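Long-range contact in Cgl0159-like domain-containing protein (Corynebacterium glutamicum, PDB 3FOK), which is of unknown function but has a TIM-barrel fold, which suggests, without establishing, an enzymatic role: residues A[233-247]-A[261-275]. Residues are numbered along the deposited sequence; the frame is centred on the assembly and turned at random.
Sequences MESTTMPTLLLGGEG and ALTLPGVRGLTVGRT
Thr240 and Val267 open a parallel pairing between strands 240-243 and 267-272, whose axes approach to 4.2 Å at 35°. Four backbone hydrogen bonds join the two segments: Thr240 N to Gly266 O, just before the second strand, Arg268 N to Thr240 O (2.7 Å), Leu242 N to Gly269 O and Thr271 N to Leu242 O (2.8 Å). Helix 252-261 makes the connection, a classic beta-alpha-beta crossover; strand 219-224 pairs with 240-243 and strand 44-48 with 267-272, continuing the barrel on either side.

Leu242 carries the apolar packing on the face that Thr240, Val267 and Leu270 share. With CG anti to its carbonyl carbon (chi1 -48°) and an extended chi2, its CD1 meets Ala261 CB and Leu262 CD1, each at 3.6 Å, where the connecting helix gives way to a turn. The Leu242 and Val267 side chains cross at about a right angle, and Leu270 CD1 lies against Leu242 CB. Met233, present as selenomethionine, bends at chi2 and chi3, and its SE reaches Val267 CG2 (3.9 Å), while one water bridges Met233 O and Pro265 O. On the other face, Leu241 CD2 lies over the backbone of Gly269, and its CD1 approaches Thr271 OG1 at 3.3 Å.

Past the strands, Gly244 O sits 3.0 Å above the centre of the Arg274 guanidinium, over its face rather than in line with an N-H. Backbone bonding therefore fixes the strand register, Leu242 packs against the crossover helix end and following turn, and the carbonyl-guanidinium contact is probably electrostatic.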
# COMPACT_ATOMS: atom_id res chain seq x y z
N MSE A 233 -23.04 -8.15 -28.91
CA MSE A 233 -24.12 -7.87 -27.98
C MSE A 233 -24.67 -9.10 -27.28
O MSE A 233 -25.43 -8.98 -26.32
CB MSE A 233 -25.26 -7.13 -28.69
CG MSE A 233 -24.93 -5.68 -29.05
SE MSE A 233 -24.11 -4.69 -27.59
CE MSE A 233 -22.37 -4.44 -28.38
N GLU A 234 -24.30 -10.28 -27.76
CA GLU A 234 -24.75 -11.51 -27.13
C GLU A 234 -23.78 -11.81 -25.98
O GLU A 234 -23.86 -12.85 -25.34
CB GLU A 234 -24.76 -12.67 -28.14
CG GLU A 234 -25.68 -12.43 -29.33
CD GLU A 234 -25.68 -13.59 -30.33
OE1 GLU A 234 -24.59 -14.05 -30.72
OE2 GLU A 234 -26.78 -14.02 -30.73
N SER A 235 -22.88 -10.86 -25.74
CA SER A 235 -21.87 -10.98 -24.68
C SER A 235 -22.40 -10.57 -23.31
O SER A 235 -21.97 -11.11 -22.30
CB SER A 235 -20.65 -10.12 -25.00
OG SER A 235 -19.90 -10.68 -26.06
N THR A 236 -23.31 -9.61 -23.28
CA THR A 236 -23.89 -9.16 -22.02
C THR A 236 -25.37 -8.86 -22.09
O THR A 236 -25.97 -8.77 -23.16
CB THR A 236 -23.23 -7.88 -21.47
OG1 THR A 236 -23.00 -6.95 -22.54
CG2 THR A 236 -21.93 -8.21 -20.76
N THR A 237 -25.93 -8.68 -20.90
CA THR A 237 -27.33 -8.36 -20.72
C THR A 237 -27.38 -6.93 -20.21
O THR A 237 -28.45 -6.39 -19.93
CB THR A 237 -27.95 -9.28 -19.67
OG1 THR A 237 -27.16 -9.24 -18.47
CG2 THR A 237 -27.99 -10.72 -20.18
N MSE A 238 -26.20 -6.33 -20.10
CA MSE A 238 -26.09 -4.97 -19.58
C MSE A 238 -26.34 -3.84 -20.56
O MSE A 238 -26.05 -3.96 -21.75
CB MSE A 238 -24.71 -4.79 -18.95
CG MSE A 238 -24.46 -5.78 -17.83
SE MSE A 238 -22.65 -5.74 -17.21
CE MSE A 238 -22.98 -6.37 -15.40
N PRO A 239 -26.90 -2.73 -20.06
CA PRO A 239 -27.19 -1.57 -20.90
C PRO A 239 -25.89 -1.10 -21.54
O PRO A 239 -24.88 -0.94 -20.86
CB PRO A 239 -27.78 -0.56 -19.91
CG PRO A 239 -27.17 -0.96 -18.60
CD PRO A 239 -27.25 -2.46 -18.65
N THR A 240 -25.93 -0.91 -22.85
CA THR A 240 -24.74 -0.51 -23.59
C THR A 240 -24.88 0.80 -24.35
O THR A 240 -25.94 1.14 -24.86
CB THR A 240 -24.35 -1.62 -24.59
OG1 THR A 240 -24.08 -2.83 -23.88
CG2 THR A 240 -23.12 -1.22 -25.39
N LEU A 241 -23.78 1.54 -24.40
CA LEU A 241 -23.71 2.81 -25.12
C LEU A 241 -22.56 2.67 -26.10
O LEU A 241 -21.52 2.09 -25.77
CB LEU A 241 -23.46 3.96 -24.15
CG LEU A 241 -24.62 4.27 -23.19
CD1 LEU A 241 -24.19 5.31 -22.18
CD2 LEU A 241 -25.82 4.76 -23.99
N LEU A 242 -22.75 3.18 -27.31
CA LEU A 242 -21.72 3.08 -28.33
C LEU A 242 -20.81 4.30 -28.36
O LEU A 242 -21.22 5.42 -28.06
CB LEU A 242 -22.38 2.89 -29.70
CG LEU A 242 -23.46 1.81 -29.74
CD1 LEU A 242 -24.11 1.78 -31.11
CD2 LEU A 242 -22.86 0.46 -29.39
N LEU A 243 -19.55 4.07 -28.73
CA LEU A 243 -18.56 5.13 -28.82
C LEU A 243 -18.09 5.28 -30.26
O LEU A 243 -18.09 4.32 -31.03
CB LEU A 243 -17.37 4.81 -27.90
CG LEU A 243 -16.59 3.51 -28.16
CD1 LEU A 243 -15.56 3.73 -29.26
CD2 LEU A 243 -15.89 3.08 -26.88
N GLY A 244 -17.69 6.49 -30.63
CA GLY A 244 -17.21 6.75 -31.97
C GLY A 244 -15.76 7.17 -31.89
O GLY A 244 -15.46 8.35 -31.72
N GLY A 245 -14.86 6.19 -32.02
CA GLY A 245 -13.44 6.47 -31.92
C GLY A 245 -12.81 7.46 -32.89
O GLY A 245 -13.28 8.57 -33.07
N GLU A 246 -11.71 7.01 -33.49
CA GLU A 246 -10.92 7.79 -34.45
C GLU A 246 -11.69 8.73 -35.37
O GLU A 246 -11.51 9.95 -35.31
CB GLU A 246 -10.05 6.84 -35.28
CG GLU A 246 -10.82 5.68 -35.94
CD GLU A 246 -11.20 4.57 -34.97
OE1 GLU A 246 -11.94 3.65 -35.39
OE2 GLU A 246 -10.76 4.60 -33.80
N GLY A 247 -12.53 8.18 -36.24
CA GLY A 247 -13.29 9.02 -37.15
C GLY A 247 -13.49 8.44 -38.54
O GLY A 247 -14.61 8.11 -38.93
N ALA A 261 -26.10 -0.84 -35.32
CA ALA A 261 -25.81 -1.31 -33.97
C ALA A 261 -26.85 -0.81 -32.97
O ALA A 261 -27.21 -1.51 -32.03
CB ALA A 261 -24.42 -0.85 -33.55
N LEU A 262 -27.33 0.41 -33.21
CA LEU A 262 -28.32 1.03 -32.35
C LEU A 262 -29.62 0.22 -32.24
O LEU A 262 -30.42 0.44 -31.33
CB LEU A 262 -28.63 2.44 -32.88
CG LEU A 262 -28.42 3.65 -31.96
CD1 LEU A 262 -27.26 3.43 -31.01
CD2 LEU A 262 -28.17 4.88 -32.83
N THR A 263 -29.82 -0.71 -33.17
CA THR A 263 -31.03 -1.54 -33.16
C THR A 263 -30.85 -2.83 -32.38
O THR A 263 -31.83 -3.52 -32.08
CB THR A 263 -31.47 -1.92 -34.60
OG1 THR A 263 -30.53 -2.85 -35.16
CG2 THR A 263 -31.55 -0.69 -35.48
N LEU A 264 -29.61 -3.17 -32.06
CA LEU A 264 -29.30 -4.39 -31.33
C LEU A 264 -29.82 -4.44 -29.90
O LEU A 264 -29.95 -3.41 -29.24
CB LEU A 264 -27.79 -4.63 -31.36
CG LEU A 264 -27.24 -5.27 -32.64
CD1 LEU A 264 -28.10 -4.94 -33.84
CD2 LEU A 264 -25.82 -4.79 -32.85
N PRO A 265 -30.10 -5.65 -29.39
CA PRO A 265 -30.62 -5.88 -28.04
C PRO A 265 -29.72 -5.30 -26.95
O PRO A 265 -28.52 -5.59 -26.90
CB PRO A 265 -30.70 -7.40 -27.95
CG PRO A 265 -30.81 -7.85 -29.37
CD PRO A 265 -29.85 -6.93 -30.07
N GLY A 266 -30.29 -4.48 -26.08
CA GLY A 266 -29.51 -3.91 -25.00
C GLY A 266 -28.84 -2.58 -25.27
O GLY A 266 -28.48 -1.87 -24.33
N VAL A 267 -28.66 -2.22 -26.53
CA VAL A 267 -28.03 -0.94 -26.86
C VAL A 267 -29.00 0.18 -26.50
O VAL A 267 -30.14 0.21 -26.96
CB VAL A 267 -27.66 -0.86 -28.35
CG1 VAL A 267 -27.03 0.49 -28.65
CG2 VAL A 267 -26.69 -1.98 -28.69
N ARG A 268 -28.53 1.11 -25.68
CA ARG A 268 -29.34 2.23 -25.20
C ARG A 268 -28.98 3.60 -25.75
O ARG A 268 -29.62 4.59 -25.40
CB ARG A 268 -29.29 2.28 -23.68
CG ARG A 268 -30.08 1.18 -23.00
CD ARG A 268 -31.54 1.55 -22.92
NE ARG A 268 -32.37 0.50 -22.35
CZ ARG A 268 -33.58 0.69 -21.84
NH1 ARG A 268 -34.11 1.91 -21.84
NH2 ARG A 268 -34.27 -0.33 -21.35
N GLY A 269 -27.96 3.68 -26.60
CA GLY A 269 -27.60 4.97 -27.14
C GLY A 269 -26.15 5.19 -27.50
O GLY A 269 -25.42 4.25 -27.81
N LEU A 270 -25.74 6.46 -27.46
CA LEU A 270 -24.39 6.87 -27.82
C LEU A 270 -23.67 7.71 -26.76
O LEU A 270 -24.30 8.43 -25.98
CB LEU A 270 -24.43 7.69 -29.11
CG LEU A 270 -24.23 7.09 -30.51
CD1 LEU A 270 -24.80 5.69 -30.61
CD2 LEU A 270 -24.87 8.02 -31.52
N THR A 271 -22.35 7.60 -26.75
CA THR A 271 -21.48 8.38 -25.87
C THR A 271 -20.26 8.62 -26.76
O THR A 271 -19.23 7.96 -26.63
CB THR A 271 -21.05 7.60 -24.60
OG1 THR A 271 -22.20 7.33 -23.79
CG2 THR A 271 -20.06 8.42 -23.79
N VAL A 272 -20.43 9.57 -27.67
CA VAL A 272 -19.41 9.92 -28.65
C VAL A 272 -18.77 11.28 -28.40
O VAL A 272 -19.43 12.21 -27.93
CB VAL A 272 -20.03 9.90 -30.07
CG1 VAL A 272 -19.01 10.36 -31.10
CG2 VAL A 272 -20.53 8.51 -30.38
N GLY A 273 -17.49 11.40 -28.75
CA GLY A 273 -16.79 12.65 -28.55
C GLY A 273 -16.04 13.17 -29.76
O GLY A 273 -16.54 14.03 -30.49
N ARG A 274 -14.83 12.65 -29.97
CA ARG A 274 -13.97 13.06 -31.07
C ARG A 274 -14.69 13.36 -32.40
O ARG A 274 -14.45 14.39 -33.02
CB ARG A 274 -12.89 11.99 -31.32
CG ARG A 274 -12.16 11.47 -30.07
CD ARG A 274 -12.68 10.09 -29.63
NE ARG A 274 -14.02 10.13 -29.05
CZ ARG A 274 -14.73 9.05 -28.73
NH1 ARG A 274 -14.24 7.85 -28.92
NH2 ARG A 274 -15.93 9.18 -28.19
N THR A 275 -15.57 12.45 -32.82
CA THR A 275 -16.29 12.61 -34.09
C THR A 275 -17.35 13.71 -34.17
O THR A 275 -17.48 14.37 -35.20
CB THR A 275 -16.92 11.27 -34.52
OG1 THR A 275 -15.91 10.44 -35.11
CG2 THR A 275 -18.05 11.48 -35.52
O HOH W 1 -27.79 -7.97 -25.55